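Local structure of aldehyde Dehydrogenase (Burkholderia cenocepacia, 4O6R) at residues 280-288 against 328-336; 87-95 against 104-112. The protein probably oxidises aldehydes to carboxylic acids with NAD(P)+ as the electron acceptor, as in its family, and is seen here with AMP bound in its nucleotide pocket. All coordinates share one frame; numbering follows the deposited sequence.

Interaction 1: 280-288 against 328-336; sequences AIFHNQGQA and MGPLTSKQH
Gln285 and Gln287 reach from the turn after helix 270-282 to the backbone of 328-336, each ending in an amide that can accept and donate at once. OE1 of Gln287 takes the N-H of Thr332 at 2.9 Å, in the carbonyl plane and on a lone pair. OE1 of Gln285 receives Gly329 N at 3.0 Å, but from well above its carbonyl plane. Chi1 (-64°) sets Gln285 CG beside the backbone N, 3.5 Å from Pro330 O, and the bend at chi2 turns the amide toward Gly329. Packing is tightest beside it, where the unbranched Met328 bends at its end and lays CE 3.5 Å from Phe282 CB. The middle is looser: NE2 of Gln287 stays 4.5 Å from Pro330 O, and a water joins them, accepting from both glutamine NE2 groups and donating to that carbonyl. Toward solvent the contact fades at Ser333, whose OG caps the next helix by accepting from His336 N, and Lys334 and Gln335 are exposed. Thr332 OG1 bonds Thr98 O, Asn284 ND2 bonds Asn157 O, helix 102-123 packs on His283, and helix 334-349 begins here, its His336 ring beside Gln287 OE1 and bonded through NE2 to Phe392 O.

Interaction 2: 87-95 against 104-112; sequences TEALAQLES and DSRALDVPR. With NO3 (nitrate ion), chain F.
Glu88 sends CG anti to its backbone N (chi1 180°) and then bends at chi2, while Arg106 runs extended from CG to NE, and the two charged ends meet at the rim of crossing helices. Arg106 grips side-on: NE holds OE1 of Glu88 at 2.8 Å on the syn lone pair, and NH2 holds Glu88 OE2 at 2.9 Å. Gln92 NE2 binds that same OE2 from the opposite face of the carboxylate, which should fix its rotation. Inside, small residues let the helices, crossing at 100°, come close, with the CA atoms of Ala91 and Ser105 4.8 Å apart. Ser105 takes the crowded rotamer (chi1 57°), bringing OG to 2.7 Å from Ser95 OG and near Ala91 O; its single proton could serve either. Val110 fills the other end with its branched side chain, CG2 resting 3.9 Å from Leu90 CB and CG1 against Thr87. Glu94 OE2 and Asp109 OD2 come within 4.5 Å; a water donates to Glu94 OE2 and weakly to Asp109 OD1, probably easing their repulsion. Ser188 and Leu160 N also bind Glu94, and His100 binds Asp109, tying the pair to helices 187-199 and 159-172 and to the loop between helices 87-98 and 102-123.

Both segments of interaction 2 precede those of interaction 1 in the chain, and the centres lie 16 Å apart. They touch directly: the ring of His283 packs on Leu108, with NE2 3.4 Å from CD1, and also borders Asp104. Thr98 and His100, between the segments of interaction 2, reach both contacts, so the end of helix 87-98 and the short loop after it back the turn at 280-288. A nitrate, probably from crystallisation, is held by Arg112 and Lys448, and Lys448 also bonds His283. In this family the motif containing 284-288 leads directly into the active-site cysteine; interaction 1 thus probably helps shape the surroundings of the catalytic centre, with bound AMP about 9 Å from the side chain of His336, while interaction 2 packs behind it through His283.

Interaction 1: 280-288 against 328-336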
loop_
_atom_site.group_PDB
_atom_site.type_symbol
_atom_site.label_atom_id
_atom_site.label_comp_id
_atom_site.label_asym_id
_atom_site.label_seq_id
_atom_site.Cartn_x
_atom_site.Cartn_y
_atom_site.Cartn_z
ATOM N N ALA A 280 24.808 23.453 0.076
ATOM C CA ALA A 280 23.651 23.472 0.936
ATOM C C ALA A 280 23.206 24.875 1.304
ATOM O O ALA A 280 21.994 25.097 1.511
ATOM C CB ALA A 280 23.918 22.663 2.203
ATOM N N ILE A 281 24.149 25.808 1.420
ATOM C CA ILE A 281 23.790 27.174 1.811
ATOM C C ILE A 281 23.922 28.190 0.687
ATOM O O ILE A 281 23.147 29.138 0.665
ATOM C CB ILE A 281 24.542 27.644 3.060
ATOM C CG1 ILE A 281 23.998 28.982 3.622
ATOM C CG2 ILE A 281 26.032 27.782 2.778
ATOM C CD1 ILE A 281 22.512 28.984 3.963
ATOM N N PHE A 282 24.846 28.009 -0.253
ATOM C CA PHE A 282 25.054 29.041 -1.281
ATOM C C PHE A 282 24.252 28.855 -2.547
ATOM O O PHE A 282 23.976 29.851 -3.229
ATOM C CB PHE A 282 26.551 29.272 -1.542
ATOM C CG PHE A 282 27.300 29.655 -0.288
ATOM C CD1 PHE A 282 26.809 30.664 0.547
ATOM C CD2 PHE A 282 28.443 28.998 0.093
ATOM C CE1 PHE A 282 27.451 30.998 1.717
ATOM C CE2 PHE A 282 29.090 29.339 1.259
ATOM C CZ PHE A 282 28.601 30.332 2.079
ATOM N N HIS A 283 23.832 27.626 -2.848
ATOM C CA HIS A 283 22.946 27.439 -3.985
ATOM C C HIS A 283 21.687 28.241 -3.750
ATOM O O HIS A 283 21.185 28.304 -2.632
ATOM C CB HIS A 283 22.588 25.982 -4.244
ATOM C CG HIS A 283 21.455 25.814 -5.206
ATOM N ND1 HIS A 283 20.206 25.414 -4.812
ATOM C CD2 HIS A 283 21.364 26.057 -6.538
ATOM C CE1 HIS A 283 19.397 25.360 -5.858
ATOM N NE2 HIS A 283 20.072 25.771 -6.914
ATOM N N ASN A 284 21.213 28.870 -4.814
ATOM C CA ASN A 284 20.001 29.697 -4.814
ATOM C C ASN A 284 20.153 30.900 -3.904
ATOM O O ASN A 284 19.168 31.462 -3.402
ATOM C CB ASN A 284 18.733 28.909 -4.460
ATOM C CG ASN A 284 17.550 29.336 -5.310
ATOM O OD1 ASN A 284 17.666 29.362 -6.539
ATOM N ND2 ASN A 284 16.415 29.697 -4.680
ATOM N N GLN A 285 21.408 31.293 -3.693
ATOM C CA GLN A 285 21.708 32.423 -2.849
ATOM C C GLN A 285 21.201 32.205 -1.408
ATOM O O GLN A 285 20.846 33.144 -0.697
ATOM C CB GLN A 285 21.109 33.689 -3.464
ATOM C CG GLN A 285 21.672 34.109 -4.825
ATOM C CD GLN A 285 21.432 33.144 -5.978
ATOM O OE1 GLN A 285 22.385 32.564 -6.519
ATOM N NE2 GLN A 285 20.155 32.943 -6.352
ATOM N N GLY A 286 21.154 30.957 -0.979
ATOM C CA GLY A 286 20.581 30.641 0.327
ATOM C C GLY A 286 19.086 30.818 0.495
ATOM O O GLY A 286 18.559 30.666 1.618
ATOM N N GLN A 287 18.379 31.063 -0.607
ATOM C CA GLN A 287 16.957 31.335 -0.570
ATOM C C GLN A 287 16.210 30.015 -0.778
ATOM O O GLN A 287 15.640 29.729 -1.843
ATOM C CB GLN A 287 16.588 32.371 -1.636
ATOM C CG GLN A 287 17.315 33.693 -1.476
ATOM C CD GLN A 287 17.220 34.589 -2.720
ATOM O OE1 GLN A 287 16.915 35.775 -2.627
ATOM N NE2 GLN A 287 17.471 34.013 -3.877
ATOM N N ALA A 288 16.305 29.182 0.256
ATOM C CA ALA A 288 15.775 27.847 0.236
ATOM C C ALA A 288 15.386 27.527 1.660
ATOM O O ALA A 288 16.187 27.659 2.568
ATOM C CB ALA A 288 16.819 26.848 -0.274
ATOM N N MET A 328 26.852 32.653 -8.366
ATOM C CA MET A 328 25.878 33.179 -7.424
ATOM C C MET A 328 25.336 34.517 -7.922
ATOM O O MET A 328 26.078 35.401 -8.274
ATOM C CB MET A 328 26.479 33.354 -6.029
ATOM C CG MET A 328 25.466 33.918 -5.023
ATOM S SD MET A 328 26.040 34.080 -3.293
ATOM C CE MET A 328 25.827 32.424 -2.856
ATOM N N GLY A 329 24.015 34.634 -7.951
ATOM C CA GLY A 329 23.374 35.861 -8.356
ATOM C C GLY A 329 23.001 36.729 -7.184
ATOM O O GLY A 329 23.446 36.513 -6.047
ATOM N N PRO A 330 22.161 37.717 -7.446
ATOM C CA PRO A 330 21.709 38.576 -6.386
ATOM C C PRO A 330 20.574 37.927 -5.634
ATOM O O PRO A 330 20.011 36.943 -6.116
ATOM C CB PRO A 330 21.191 39.800 -7.148
ATOM C CG PRO A 330 20.673 39.228 -8.415
ATOM C CD PRO A 330 21.581 38.088 -8.746
ATOM N N LEU A 331 20.211 38.506 -4.496
ATOM C CA LEU A 331 18.963 38.153 -3.824
ATOM C C LEU A 331 17.778 38.666 -4.628
ATOM O O LEU A 331 17.924 39.537 -5.472
ATOM C CB LEU A 331 18.925 38.727 -2.418
ATOM C CG LEU A 331 20.123 38.373 -1.540
ATOM C CD1 LEU A 331 19.883 38.782 -0.103
ATOM C CD2 LEU A 331 20.421 36.900 -1.589
ATOM N N THR A 332 16.604 38.103 -4.391
ATOM C CA THR A 332 15.472 38.370 -5.267
ATOM C C THR A 332 14.848 39.799 -5.071
ATOM O O THR A 332 14.274 40.368 -6.011
ATOM C CB THR A 332 14.433 37.234 -5.156
ATOM O OG1 THR A 332 15.010 35.995 -5.624
ATOM C CG2 THR A 332 13.236 37.520 -5.966
ATOM N N SER A 333 14.973 40.390 -3.885
ATOM C CA SER A 333 14.377 41.700 -3.649
ATOM C C SER A 333 15.224 42.574 -2.764
ATOM O O SER A 333 15.978 42.076 -1.920
ATOM C CB SER A 333 12.998 41.555 -3.009
ATOM O OG SER A 333 13.145 41.226 -1.640
ATOM N N LYS A 334 15.070 43.880 -2.951
ATOM C CA LYS A 334 15.729 44.869 -2.119
ATOM C C LYS A 334 15.443 44.635 -0.627
ATOM O O LYS A 334 16.343 44.658 0.201
ATOM C CB LYS A 334 15.310 46.278 -2.565
ATOM C CG LYS A 334 15.920 47.438 -1.779
ATOM C CD LYS A 334 17.436 47.325 -1.699
ATOM C CE LYS A 334 18.079 48.581 -1.113
ATOM N NZ LYS A 334 19.428 48.227 -0.566
ATOM N N GLN A 335 14.195 44.344 -0.307
ATOM C CA GLN A 335 13.785 44.147 1.077
ATOM C C GLN A 335 14.505 42.985 1.725
ATOM O O GLN A 335 14.910 43.056 2.890
ATOM C CB GLN A 335 12.280 43.933 1.163
ATOM C CG GLN A 335 11.496 45.184 0.793
ATOM C CD GLN A 335 11.207 45.366 -0.703
ATOM O OE1 GLN A 335 11.819 44.746 -1.574
ATOM N NE2 GLN A 335 10.268 46.272 -0.998
ATOM N N HIS A 336 14.697 41.922 0.960
ATOM C CA HIS A 336 15.340 40.754 1.481
ATOM C C HIS A 336 16.845 41.014 1.668
ATOM O O HIS A 336 17.426 40.595 2.683
ATOM C CB HIS A 336 15.089 39.552 0.552
ATOM C CG HIS A 336 15.673 38.298 1.072
ATOM N ND1 HIS A 336 15.439 37.865 2.364
ATOM C CD2 HIS A 336 16.518 37.393 0.511
ATOM C CE1 HIS A 336 16.101 36.740 2.569
ATOM N NE2 HIS A 336 16.782 36.443 1.472
HETATM O O HOH W 1 18.115 35.038 -6.533
#

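Interaction 2: 87-95 against 104-112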
loop_
_atom_site.group_PDB
_atom_site.type_symbol
_atom_site.label_atom_id
_atom_site.label_comp_id
_atom_site.label_asym_id
_atom_site.label_seq_id
_atom_site.Cartn_x
_atom_site.Cartn_y
_atom_site.Cartn_z
ATOM N N THR A 87 13.174 24.717 -22.670
ATOM C CA THR A 87 14.142 24.838 -21.572
ATOM C C THR A 87 14.826 26.186 -21.568
ATOM O O THR A 87 14.774 26.902 -20.562
ATOM C CB THR A 87 15.191 23.714 -21.606
ATOM O OG1 THR A 87 14.564 22.478 -21.309
ATOM C CG2 THR A 87 16.318 23.935 -20.580
ATOM N N GLU A 88 15.448 26.564 -22.681
ATOM C CA GLU A 88 16.258 27.786 -22.686
ATOM C C GLU A 88 15.420 29.054 -22.433
ATOM O O GLU A 88 15.805 29.885 -21.611
ATOM C CB GLU A 88 17.079 27.916 -23.979
ATOM C CG GLU A 88 17.939 29.176 -24.038
ATOM C CD GLU A 88 19.027 29.248 -22.965
ATOM O OE1 GLU A 88 19.256 28.264 -22.213
ATOM O OE2 GLU A 88 19.693 30.316 -22.881
ATOM N N ALA A 89 14.270 29.191 -23.094
ATOM C CA ALA A 89 13.432 30.352 -22.864
ATOM C C ALA A 89 12.866 30.404 -21.425
ATOM O O ALA A 89 12.790 31.483 -20.841
ATOM C CB ALA A 89 12.318 30.446 -23.897
ATOM N N LEU A 90 12.488 29.254 -20.851
ATOM C CA LEU A 90 12.019 29.222 -19.474
ATOM C C LEU A 90 13.150 29.580 -18.501
ATOM O O LEU A 90 12.942 30.319 -17.559
ATOM C CB LEU A 90 11.419 27.861 -19.089
ATOM C CG LEU A 90 9.981 27.586 -19.528
ATOM C CD1 LEU A 90 9.598 26.155 -19.317
ATOM C CD2 LEU A 90 9.006 28.456 -18.768
ATOM N N ALA A 91 14.336 29.050 -18.764
ATOM C CA ALA A 91 15.490 29.319 -17.937
ATOM C C ALA A 91 15.843 30.817 -17.966
ATOM O O ALA A 91 16.103 31.413 -16.919
ATOM C CB ALA A 91 16.675 28.484 -18.394
ATOM N N GLN A 92 15.887 31.389 -19.168
ATOM C CA GLN A 92 16.138 32.809 -19.314
ATOM C C GLN A 92 15.113 33.642 -18.547
ATOM O O GLN A 92 15.488 34.594 -17.860
ATOM C CB GLN A 92 16.158 33.219 -20.785
ATOM C CG GLN A 92 17.358 32.702 -21.560
ATOM C CD GLN A 92 18.654 33.435 -21.212
ATOM O OE1 GLN A 92 18.638 34.604 -20.841
ATOM N NE2 GLN A 92 19.782 32.761 -21.395
ATOM N N LEU A 93 13.832 33.302 -18.661
ATOM C CA LEU A 93 12.770 34.093 -18.016
ATOM C C LEU A 93 12.866 33.990 -16.495
ATOM O O LEU A 93 12.817 35.005 -15.771
ATOM C CB LEU A 93 11.386 33.657 -18.503
ATOM C CG LEU A 93 10.178 34.429 -17.976
ATOM C CD1 LEU A 93 10.268 35.886 -18.358
ATOM C CD2 LEU A 93 8.886 33.850 -18.548
ATOM N N GLU A 94 13.061 32.769 -16.011
ATOM C CA GLU A 94 13.233 32.528 -14.568
ATOM C C GLU A 94 14.434 33.308 -14.007
ATOM O O GLU A 94 14.304 33.992 -12.985
ATOM C CB GLU A 94 13.354 31.008 -14.275
ATOM C CG GLU A 94 13.381 30.615 -12.792
ATOM C CD GLU A 94 12.040 30.722 -12.075
ATOM O OE1 GLU A 94 11.153 31.486 -12.506
ATOM O OE2 GLU A 94 11.869 30.060 -11.014
ATOM N N SER A 95 15.584 33.238 -14.683
ATOM C CA SER A 95 16.780 33.994 -14.274
ATOM C C SER A 95 16.568 35.507 -14.268
ATOM O O SER A 95 17.049 36.192 -13.381
ATOM C CB SER A 95 18.008 33.651 -15.137
ATOM O OG SER A 95 18.427 32.309 -14.883
ATOM N N ASP A 104 21.944 27.683 -13.203
ATOM C CA ASP A 104 21.063 26.996 -12.240
ATOM C C ASP A 104 19.641 26.849 -12.804
ATOM O O ASP A 104 18.979 25.811 -12.613
ATOM C CB ASP A 104 20.912 27.775 -10.917
ATOM C CG ASP A 104 22.153 27.757 -10.037
ATOM O OD1 ASP A 104 23.054 26.915 -10.208
ATOM O OD2 ASP A 104 22.194 28.630 -9.113
ATOM N N SER A 105 19.144 27.876 -13.486
ATOM C CA SER A 105 17.822 27.746 -14.067
ATOM C C SER A 105 17.844 26.704 -15.187
ATOM O O SER A 105 16.894 25.978 -15.336
ATOM C CB SER A 105 17.232 29.075 -14.512
ATOM O OG SER A 105 18.075 29.701 -15.425
ATOM N N ARG A 106 18.940 26.604 -15.934
ATOM C CA ARG A 106 19.090 25.552 -16.940
ATOM C C ARG A 106 19.250 24.141 -16.333
ATOM O O ARG A 106 18.612 23.205 -16.802
ATOM C CB ARG A 106 20.293 25.822 -17.854
ATOM C CG ARG A 106 20.147 26.963 -18.832
ATOM C CD ARG A 106 21.526 27.347 -19.349
ATOM N NE ARG A 106 21.458 28.312 -20.423
ATOM C CZ ARG A 106 22.500 28.970 -20.908
ATOM N NH1 ARG A 106 23.702 28.811 -20.373
ATOM N NH2 ARG A 106 22.339 29.822 -21.912
ATOM N N ALA A 107 20.108 23.982 -15.321
ATOM C CA ALA A 107 20.485 22.655 -14.829
ATOM C C ALA A 107 19.561 22.148 -13.732
ATOM O O ALA A 107 19.463 20.944 -13.520
ATOM C CB ALA A 107 21.923 22.648 -14.315
ATOM N N LEU A 108 18.879 23.063 -13.060
ATOM C CA LEU A 108 18.113 22.720 -11.896
ATOM C C LEU A 108 16.650 23.153 -11.995
ATOM O O LEU A 108 15.772 22.281 -11.956
ATOM C CB LEU A 108 18.786 23.269 -10.622
ATOM C CG LEU A 108 20.156 22.657 -10.263
ATOM C CD1 LEU A 108 20.908 23.506 -9.253
ATOM C CD2 LEU A 108 20.009 21.226 -9.751
ATOM N N ASP A 109 16.365 24.458 -12.113
ATOM C CA ASP A 109 14.981 24.940 -12.094
ATOM C C ASP A 109 14.105 24.257 -13.177
ATOM O O ASP A 109 13.027 23.691 -12.874
ATOM C CB ASP A 109 14.867 26.464 -12.244
ATOM C CG ASP A 109 15.474 27.266 -11.068
ATOM O OD1 ASP A 109 15.414 26.821 -9.892
ATOM O OD2 ASP A 109 15.992 28.384 -11.335
ATOM N N VAL A 110 14.524 24.318 -14.434
ATOM C CA VAL A 110 13.695 23.750 -15.479
ATOM C C VAL A 110 13.589 22.193 -15.390
ATOM O O VAL A 110 12.492 21.676 -15.345
ATOM C CB VAL A 110 14.132 24.222 -16.892
ATOM C CG1 VAL A 110 13.357 23.497 -17.964
ATOM C CG2 VAL A 110 13.942 25.724 -17.032
ATOM N N PRO A 111 14.716 21.466 -15.316
ATOM C CA PRO A 111 14.657 20.003 -15.221
ATOM C C PRO A 111 13.846 19.490 -14.021
ATOM O O PRO A 111 13.107 18.532 -14.169
ATOM C CB PRO A 111 16.133 19.599 -15.060
ATOM C CG PRO A 111 16.887 20.693 -15.721
ATOM C CD PRO A 111 16.109 21.947 -15.411
ATOM N N ARG A 112 13.961 20.132 -12.864
ATOM C CA ARG A 112 13.232 19.658 -11.677
ATOM C C ARG A 112 11.743 19.847 -11.872
ATOM O O ARG A 112 10.947 19.017 -11.462
ATOM C CB ARG A 112 13.693 20.365 -10.401
ATOM C CG ARG A 112 14.985 19.824 -9.763
ATOM C CD ARG A 112 15.579 20.912 -8.884
ATOM N NE ARG A 112 16.296 20.458 -7.716
ATOM C CZ ARG A 112 16.661 21.228 -6.686
ATOM N NH1 ARG A 112 16.364 22.524 -6.646
ATOM N NH2 ARG A 112 17.344 20.694 -5.681
HETATM N N NO3 F . 16.458 23.216 -3.185
HETATM O O1 NO3 F . 15.366 22.676 -3.386
HETATM O O2 NO3 F . 17.504 23.089 -4.082
HETATM O O3 NO3 F . 16.673 23.993 -2.052
HETATM O O HOH W 2 12.350 27.702 -9.651
#